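Local coordinates for histidine triad protein (Bacillus subtilis, PDB 1Y23) that probably binds nucleotides and hydrolyses or transfers their phosphate-linked groups, as histidine triad relatives do, and carries a bound zinc ion, at residues I8-I13 with V98-M103; E26-F31 with T42-K47. All blocks are in the same frame, centred on the assembly; numbering follows the deposited sequence.

From the N terminus, the chain first forms the short helix 8-13, which opens contact 1. It then runs through strand 21-24 to segment 26-31, which leads into strand 28-32 and opens contact 2. A short connection brings strand 42-46 back alongside, and this closes contact 2 as a local hairpin. Much later, past strand 83-90, the 98-103 segment returns to helix 8-13 and closes contact 1. Contact 2 is therefore nested inside the long loop of contact 1. The two touch: M103 O lies 3.0 Å from V44 N, probably a hydrogen bond, where strand 103-108 joins strand 42-46. Together they tie the N-terminal helix, the zinc site and the central sheet to one another.

Contact 1: residues I8-I13 with V98-M103; sequences IFCKII and VFHYHM. With ZN (zinc ion), chain G.
V98 meets I8 and F9 with its two methyls. V98 CG2 touches I8 CG2 at 3.8 Å. V98 CG1 stands over one face of the F9 ring, a CH-pi contact 4.1 Å from the ring centroid. H100 follows. Its CG is anti to the backbone N (chi1 -174°), which carries the imidazole toward the helix. H100 ND1 binds the zinc ion at 2.1 Å, and C10 SG binds the same ion at 2.5 Å. C7 and H49 complete this Cys2His2 site. NE2 is also held, by a hydrogen bond to P46 O, so both ring nitrogens are engaged and the ring's rotation is set. F9 CB and I13 CD1 pack obliquely against it. H102 comes next, the second histidine of the HxHxHxx motif that names the family, with H100 and H104. H102 ND1 donates to H100 O over 2.6 Å, nearly in line with the C=O and close to the ring plane, which holds the imidazole in orientation. F9 then points its edge at the H102 face in a T-shaped stack, with planes at 81°. F9 CE2 does the touching, 3.4 Å from H102 CG. With an alanine here instead of H102, the F9 edge would probably lose its aromatic mate and H100 O this donor. The contact thus fastens the N-terminal helix to the segment that enters strand 103-108. F9 and I13 reach I45 of strand 42-46, H102 packs on L43 and I45 of the same strand, and I12 and I13 lean on strand 28-32.

Contact 2: residues E26-F31 with T42-K47; sequences EHVLAF and TLVIPK
F31 lays its ring obliquely across L43, with F31 CE1 3.6 Å from L43 CD1. The two residues are a hydrogen-bonded pair of an antiparallel beta hairpin, strands 28-32 and 42-46, within the central sheet of the HIT fold. F31 CG sits between its backbone N and carbonyl carbon (chi1 53°), and this brings the ring back over the neighbouring strand. L43 CB makes an off-centre CH-pi contact with the ring. I45 CD1 comes up to the ring edge, 3.8 Å from F31 CE2. F31, I45 and L29 face helix 8-13: F31 meets I12, I45 meets F9 and I13, and L29 meets I13. The other face carries V28, A30, V44 and P46. There V28 CG1 touches V44 CG1 at 3.9 Å, and helix 67-79 packs on it, A67 on V28 and I71 on A30 and V44. Paired backbone bonds join L29 with I45 and F31 with L43. Past the strands, K47 runs extended beside the backbone of E26 and V28, and its NZ forms a salt bridge with E24 on strand 21-24. K47 N closes the hairpin's open end, donating to H27 O over 2.7 Å from above the carbonyl plane, 40° out of it.

Contact 1: residues I8-I13 with V98-M103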
ATOM      1  N   ILE B   8      19.163   7.989  -2.179  1.00 32.23           N
ATOM      2  CA  ILE B   8      19.761   6.665  -2.270  1.00 30.38           C
ATOM      3  C   ILE B   8      19.096   5.771  -3.323  1.00 30.81           C
ATOM      4  O   ILE B   8      19.746   4.893  -3.896  1.00 29.39           O
ATOM      5  CB  ILE B   8      19.722   5.948  -0.900  1.00 30.71           C
ATOM      6  CG1 ILE B   8      20.733   4.801  -0.879  1.00 29.58           C
ATOM      7  CG2 ILE B   8      18.324   5.397  -0.630  1.00 29.15           C
ATOM      8  CD1 ILE B   8      20.915   4.178   0.488  1.00 28.69           C
ATOM      9  N   PHE B   9      17.805   5.987  -3.575  1.00 30.53           N
ATOM     10  CA  PHE B   9      17.081   5.175  -4.560  1.00 31.25           C
ATOM     11  C   PHE B   9      17.397   5.561  -6.001  1.00 30.61           C
ATOM     12  O   PHE B   9      17.374   4.717  -6.897  1.00 31.08           O
ATOM     13  CB  PHE B   9      15.569   5.256  -4.335  1.00 29.64           C
ATOM     14  CG  PHE B   9      15.099   4.537  -3.101  1.00 31.01           C
ATOM     15  CD1 PHE B   9      15.943   3.660  -2.419  1.00 29.24           C
ATOM     16  CD2 PHE B   9      13.801   4.723  -2.629  1.00 31.24           C
ATOM     17  CE1 PHE B   9      15.502   2.981  -1.284  1.00 30.30           C
ATOM     18  CE2 PHE B   9      13.346   4.048  -1.493  1.00 31.54           C
ATOM     19  CZ  PHE B   9      14.199   3.173  -0.818  1.00 30.92           C
ATOM     20  N   CYS B  10      17.675   6.839  -6.226  1.00 31.35           N
ATOM     21  CA  CYS B  10      18.023   7.291  -7.562  1.00 31.71           C
ATOM     22  C   CYS B  10      19.396   6.727  -7.917  1.00 32.27           C
ATOM     23  O   CYS B  10      19.663   6.406  -9.074  1.00 33.66           O
ATOM     24  CB  CYS B  10      18.033   8.826  -7.630  1.00 31.00           C
ATOM     25  SG  CYS B  10      16.410   9.573  -8.013  1.00 30.44           S
ATOM     26  N   LYS B  11      20.261   6.592  -6.916  1.00 33.37           N
ATOM     27  CA  LYS B  11      21.600   6.054  -7.146  1.00 34.86           C
ATOM     28  C   LYS B  11      21.538   4.544  -7.386  1.00 34.34           C
ATOM     29  O   LYS B  11      22.413   3.984  -8.040  1.00 34.50           O
ATOM     30  CB  LYS B  11      22.515   6.364  -5.958  1.00 35.63           C
ATOM     31  CG  LYS B  11      22.532   7.833  -5.576  1.00 37.62           C
ATOM     32  CD  LYS B  11      23.607   8.132  -4.551  1.00 41.52           C
ATOM     33  CE  LYS B  11      24.960   8.338  -5.224  1.00 44.06           C
ATOM     34  NZ  LYS B  11      24.961   9.607  -6.016  1.00 45.56           N
ATOM     35  N   ILE B  12      20.514   3.886  -6.845  1.00 33.03           N
ATOM     36  CA  ILE B  12      20.351   2.455  -7.064  1.00 33.28           C
ATOM     37  C   ILE B  12      19.785   2.267  -8.473  1.00 33.90           C
ATOM     38  O   ILE B  12      20.107   1.298  -9.157  1.00 34.96           O
ATOM     39  CB  ILE B  12      19.381   1.813  -6.044  1.00 32.68           C
ATOM     40  CG1 ILE B  12      19.990   1.855  -4.637  1.00 34.66           C
ATOM     41  CG2 ILE B  12      19.077   0.378  -6.451  1.00 31.76           C
ATOM     42  CD1 ILE B  12      19.066   1.347  -3.534  1.00 32.09           C
ATOM     43  N   ILE B  13      18.941   3.200  -8.903  1.00 33.47           N
ATOM     44  CA  ILE B  13      18.350   3.141 -10.239  1.00 33.35           C
ATOM     45  C   ILE B  13      19.450   3.421 -11.267  1.00 34.35           C
ATOM     46  O   ILE B  13      19.492   2.809 -12.330  1.00 33.81           O
ATOM     47  CB  ILE B  13      17.228   4.208 -10.412  1.00 31.45           C
ATOM     48  CG1 ILE B  13      16.084   3.933  -9.434  1.00 28.89           C
ATOM     49  CG2 ILE B  13      16.695   4.180 -11.838  1.00 29.77           C
ATOM     50  CD1 ILE B  13      15.022   4.990  -9.441  1.00 25.60           C
ATOM     51  N   VAL B  98      13.391   7.933   3.167  1.00 31.90           N
ATOM     52  CA  VAL B  98      13.941   8.360   1.877  1.00 30.67           C
ATOM     53  C   VAL B  98      12.817   9.049   1.111  1.00 30.15           C
ATOM     54  O   VAL B  98      11.742   8.474   0.930  1.00 30.08           O
ATOM     55  CB  VAL B  98      14.469   7.157   1.043  1.00 30.40           C
ATOM     56  CG1 VAL B  98      14.929   7.630  -0.328  1.00 28.86           C
ATOM     57  CG2 VAL B  98      15.619   6.476   1.770  1.00 26.95           C
ATOM     58  N   PHE B  99      13.054  10.279   0.662  1.00 29.93           N
ATOM     59  CA  PHE B  99      12.013  11.003  -0.058  1.00 30.49           C
ATOM     60  C   PHE B  99      11.850  10.662  -1.543  1.00 29.11           C
ATOM     61  O   PHE B  99      11.858  11.541  -2.405  1.00 27.66           O
ATOM     62  CB  PHE B  99      12.182  12.518   0.118  1.00 31.79           C
ATOM     63  CG  PHE B  99      11.890  13.008   1.523  1.00 34.75           C
ATOM     64  CD1 PHE B  99      10.968  12.344   2.340  1.00 35.60           C
ATOM     65  CD2 PHE B  99      12.513  14.158   2.013  1.00 36.16           C
ATOM     66  CE1 PHE B  99      10.673  12.807   3.630  1.00 36.74           C
ATOM     67  CE2 PHE B  99      12.229  14.637   3.302  1.00 38.05           C
ATOM     68  CZ  PHE B  99      11.302  13.958   4.112  1.00 36.83           C
ATOM     69  N   HIS B 100      11.686   9.371  -1.818  1.00 29.17           N
ATOM     70  CA  HIS B 100      11.465   8.859  -3.171  1.00 28.12           C
ATOM     71  C   HIS B 100      10.404   7.789  -2.944  1.00 26.74           C
ATOM     72  O   HIS B 100      10.609   6.874  -2.148  1.00 25.62           O
ATOM     73  CB  HIS B 100      12.754   8.254  -3.752  1.00 28.18           C
ATOM     74  CG  HIS B 100      12.644   7.835  -5.190  1.00 30.38           C
ATOM     75  ND1 HIS B 100      13.720   7.842  -6.054  1.00 29.03           N
ATOM     76  CD2 HIS B 100      11.594   7.360  -5.909  1.00 30.23           C
ATOM     77  CE1 HIS B 100      13.341   7.391  -7.236  1.00 28.17           C
ATOM     78  NE2 HIS B 100      12.058   7.091  -7.175  1.00 27.99           N
ATOM     79  N   TYR B 101       9.264   7.920  -3.618  1.00 25.57           N
ATOM     80  CA  TYR B 101       8.162   6.973  -3.444  1.00 25.63           C
ATOM     81  C   TYR B 101       8.609   5.525  -3.547  1.00 26.12           C
ATOM     82  O   TYR B 101       9.324   5.151  -4.475  1.00 26.00           O
ATOM     83  CB  TYR B 101       7.045   7.223  -4.474  1.00 23.60           C
ATOM     84  CG  TYR B 101       5.858   6.283  -4.327  1.00 22.44           C
ATOM     85  CD1 TYR B 101       4.815   6.571  -3.437  1.00 21.13           C
ATOM     86  CD2 TYR B 101       5.815   5.069  -5.023  1.00 19.97           C
ATOM     87  CE1 TYR B 101       3.764   5.669  -3.238  1.00 21.26           C
ATOM     88  CE2 TYR B 101       4.776   4.159  -4.833  1.00 20.22           C
ATOM     89  CZ  TYR B 101       3.751   4.461  -3.937  1.00 22.07           C
ATOM     90  OH  TYR B 101       2.730   3.557  -3.727  1.00 17.46           O
ATOM     91  N   HIS B 102       8.182   4.719  -2.582  1.00 26.19           N
ATOM     92  CA  HIS B 102       8.495   3.300  -2.574  1.00 26.46           C
ATOM     93  C   HIS B 102       7.406   2.520  -1.859  1.00 27.09           C
ATOM     94  O   HIS B 102       6.796   3.006  -0.910  1.00 26.91           O
ATOM     95  CB  HIS B 102       9.862   3.016  -1.923  1.00 25.35           C
ATOM     96  CG  HIS B 102      10.053   3.653  -0.578  1.00 24.46           C
ATOM     97  ND1 HIS B 102      10.225   5.010  -0.414  1.00 24.44           N
ATOM     98  CD2 HIS B 102      10.138   3.112   0.660  1.00 25.06           C
ATOM     99  CE1 HIS B 102      10.411   5.279   0.864  1.00 25.68           C
ATOM    100  NE2 HIS B 102      10.364   4.143   1.540  1.00 26.36           N
ATOM    101  N   MET B 103       7.160   1.309  -2.343  1.00 28.55           N
ATOM    102  CA  MET B 103       6.156   0.429  -1.772  1.00 28.47           C
ATOM    103  C   MET B 103       6.872  -0.774  -1.179  1.00 28.11           C
ATOM    104  O   MET B 103       7.738  -1.359  -1.827  1.00 27.00           O
ATOM    105  CB  MET B 103       5.199  -0.046  -2.865  1.00 31.92           C
ATOM    106  CG  MET B 103       4.142  -1.025  -2.395  1.00 34.38           C
ATOM    107  SD  MET B 103       2.666  -0.200  -1.762  1.00 42.43           S
ATOM    108  CE  MET B 103       1.563  -0.385  -3.163  1.00 38.27           C
TER
HETATM  109 ZN    ZN G1002      15.062   9.469  -5.959  1.00 30.09          ZN

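Contact 2: residues E26-F31 with T42-K47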
ATOM      1  N   GLU B  26      10.887  -0.407 -18.068  1.00 31.79           N
ATOM      2  CA  GLU B  26      11.150   0.974 -18.443  1.00 31.22           C
ATOM      3  C   GLU B  26      10.867   2.037 -17.371  1.00 29.73           C
ATOM      4  O   GLU B  26      11.580   3.040 -17.284  1.00 29.16           O
ATOM      5  CB  GLU B  26      10.367   1.297 -19.716  1.00 32.63           C
ATOM      6  CG  GLU B  26      10.662   2.656 -20.313  1.00 34.75           C
ATOM      7  CD  GLU B  26       9.983   2.853 -21.659  1.00 36.95           C
ATOM      8  OE1 GLU B  26      10.103   3.967 -22.221  1.00 37.11           O
ATOM      9  OE2 GLU B  26       9.338   1.895 -22.150  1.00 34.83           O
ATOM     10  N   HIS B  27       9.851   1.819 -16.544  1.00 28.46           N
ATOM     11  CA  HIS B  27       9.490   2.809 -15.530  1.00 28.22           C
ATOM     12  C   HIS B  27       9.567   2.331 -14.090  1.00 27.73           C
ATOM     13  O   HIS B  27       9.503   3.133 -13.162  1.00 28.15           O
ATOM     14  CB  HIS B  27       8.071   3.295 -15.804  1.00 28.13           C
ATOM     15  CG  HIS B  27       7.832   3.676 -17.230  1.00 27.65           C
ATOM     16  ND1 HIS B  27       8.411   4.785 -17.808  1.00 24.81           N
ATOM     17  CD2 HIS B  27       7.081   3.094 -18.193  1.00 26.38           C
ATOM     18  CE1 HIS B  27       8.021   4.871 -19.066  1.00 26.87           C
ATOM     19  NE2 HIS B  27       7.215   3.859 -19.325  1.00 25.91           N
ATOM     20  N   VAL B  28       9.706   1.028 -13.903  1.00 26.96           N
ATOM     21  CA  VAL B  28       9.750   0.476 -12.564  1.00 27.06           C
ATOM     22  C   VAL B  28      11.025  -0.298 -12.248  1.00 28.13           C
ATOM     23  O   VAL B  28      11.667  -0.858 -13.133  1.00 29.06           O
ATOM     24  CB  VAL B  28       8.538  -0.459 -12.332  1.00 27.15           C
ATOM     25  CG1 VAL B  28       8.497  -0.918 -10.884  1.00 28.25           C
ATOM     26  CG2 VAL B  28       7.237   0.269 -12.689  1.00 27.09           C
ATOM     27  N   LEU B  29      11.385  -0.309 -10.971  1.00 27.18           N
ATOM     28  CA  LEU B  29      12.542  -1.037 -10.493  1.00 28.05           C
ATOM     29  C   LEU B  29      12.209  -1.574  -9.104  1.00 29.95           C
ATOM     30  O   LEU B  29      11.797  -0.822  -8.209  1.00 30.13           O
ATOM     31  CB  LEU B  29      13.782  -0.141 -10.418  1.00 28.22           C
ATOM     32  CG  LEU B  29      15.075  -0.836  -9.939  1.00 29.01           C
ATOM     33  CD1 LEU B  29      15.410  -2.017 -10.864  1.00 30.60           C
ATOM     34  CD2 LEU B  29      16.226   0.159  -9.938  1.00 29.74           C
ATOM     35  N   ALA B  30      12.371  -2.885  -8.946  1.00 28.18           N
ATOM     36  CA  ALA B  30      12.118  -3.562  -7.681  1.00 27.14           C
ATOM     37  C   ALA B  30      13.408  -4.239  -7.209  1.00 28.20           C
ATOM     38  O   ALA B  30      14.178  -4.770  -8.014  1.00 27.63           O
ATOM     39  CB  ALA B  30      11.015  -4.587  -7.849  1.00 26.15           C
ATOM     40  N   PHE B  31      13.638  -4.206  -5.900  1.00 28.71           N
ATOM     41  CA  PHE B  31      14.833  -4.795  -5.306  1.00 29.68           C
ATOM     42  C   PHE B  31      14.648  -5.064  -3.817  1.00 29.51           C
ATOM     43  O   PHE B  31      13.852  -4.405  -3.144  1.00 28.38           O
ATOM     44  CB  PHE B  31      16.038  -3.877  -5.527  1.00 30.03           C
ATOM     45  CG  PHE B  31      15.815  -2.459  -5.083  1.00 32.54           C
ATOM     46  CD1 PHE B  31      15.944  -2.105  -3.743  1.00 31.13           C
ATOM     47  CD2 PHE B  31      15.467  -1.477  -6.008  1.00 33.43           C
ATOM     48  CE1 PHE B  31      15.733  -0.791  -3.329  1.00 34.12           C
ATOM     49  CE2 PHE B  31      15.254  -0.160  -5.608  1.00 34.77           C
ATOM     50  CZ  PHE B  31      15.386   0.188  -4.264  1.00 34.65           C
ATOM     51  N   THR B  42      10.767  -6.793  -0.210  1.00 28.89           N
ATOM     52  CA  THR B  42      11.065  -6.092  -1.456  1.00 27.55           C
ATOM     53  C   THR B  42      10.604  -4.633  -1.526  1.00 27.71           C
ATOM     54  O   THR B  42       9.576  -4.263  -0.959  1.00 26.24           O
ATOM     55  CB  THR B  42      10.427  -6.839  -2.651  1.00 27.57           C
ATOM     56  OG1 THR B  42      10.877  -8.200  -2.662  1.00 31.68           O
ATOM     57  CG2 THR B  42      10.808  -6.182  -3.961  1.00 25.02           C
ATOM     58  N   LEU B  43      11.377  -3.814  -2.232  1.00 27.14           N
ATOM     59  CA  LEU B  43      11.031  -2.413  -2.450  1.00 26.70           C
ATOM     60  C   LEU B  43      10.704  -2.233  -3.927  1.00 27.12           C
ATOM     61  O   LEU B  43      11.505  -2.586  -4.791  1.00 25.44           O
ATOM     62  CB  LEU B  43      12.189  -1.492  -2.089  1.00 24.03           C
ATOM     63  CG  LEU B  43      12.352  -1.267  -0.592  1.00 26.48           C
ATOM     64  CD1 LEU B  43      13.720  -0.658  -0.319  1.00 25.02           C
ATOM     65  CD2 LEU B  43      11.219  -0.358  -0.089  1.00 23.18           C
ATOM     66  N   VAL B  44       9.523  -1.694  -4.210  1.00 26.04           N
ATOM     67  CA  VAL B  44       9.097  -1.457  -5.581  1.00 25.69           C
ATOM     68  C   VAL B  44       8.997   0.050  -5.749  1.00 26.76           C
ATOM     69  O   VAL B  44       8.168   0.712  -5.111  1.00 27.89           O
ATOM     70  CB  VAL B  44       7.717  -2.086  -5.873  1.00 24.60           C
ATOM     71  CG1 VAL B  44       7.352  -1.891  -7.328  1.00 21.83           C
ATOM     72  CG2 VAL B  44       7.723  -3.559  -5.519  1.00 24.19           C
ATOM     73  N   ILE B  45       9.850   0.594  -6.603  1.00 26.64           N
ATOM     74  CA  ILE B  45       9.857   2.027  -6.826  1.00 27.50           C
ATOM     75  C   ILE B  45       9.835   2.369  -8.310  1.00 27.91           C
ATOM     76  O   ILE B  45      10.198   1.550  -9.148  1.00 27.27           O
ATOM     77  CB  ILE B  45      11.122   2.676  -6.191  1.00 29.33           C
ATOM     78  CG1 ILE B  45      12.347   2.446  -7.077  1.00 30.38           C
ATOM     79  CG2 ILE B  45      11.402   2.037  -4.829  1.00 29.90           C
ATOM     80  CD1 ILE B  45      13.598   3.157  -6.600  1.00 28.74           C
ATOM     81  N   PRO B  46       9.366   3.579  -8.655  1.00 28.91           N
ATOM     82  CA  PRO B  46       9.318   4.023 -10.051  1.00 28.13           C
ATOM     83  C   PRO B  46      10.680   4.652 -10.312  1.00 28.17           C
ATOM     84  O   PRO B  46      11.292   5.172  -9.387  1.00 27.48           O
ATOM     85  CB  PRO B  46       8.211   5.064 -10.038  1.00 26.24           C
ATOM     86  CG  PRO B  46       8.416   5.697  -8.705  1.00 26.95           C
ATOM     87  CD  PRO B  46       8.598   4.499  -7.799  1.00 26.52           C
ATOM     88  N   LYS B  47      11.166   4.602 -11.546  1.00 30.62           N
ATOM     89  CA  LYS B  47      12.462   5.190 -11.843  1.00 31.25           C
ATOM     90  C   LYS B  47      12.357   6.709 -11.794  1.00 31.79           C
ATOM     91  O   LYS B  47      13.320   7.392 -11.458  1.00 32.02           O
ATOM     92  CB  LYS B  47      12.961   4.720 -13.211  1.00 31.43           C
ATOM     93  CG  LYS B  47      13.215   3.199 -13.296  1.00 32.15           C
ATOM     94  CD  LYS B  47      13.908   2.801 -14.608  1.00 31.47           C
ATOM     95  CE  LYS B  47      14.188   1.307 -14.684  1.00 31.70           C
ATOM     96  NZ  LYS B  47      14.940   0.933 -15.917  1.00 32.72           N
TER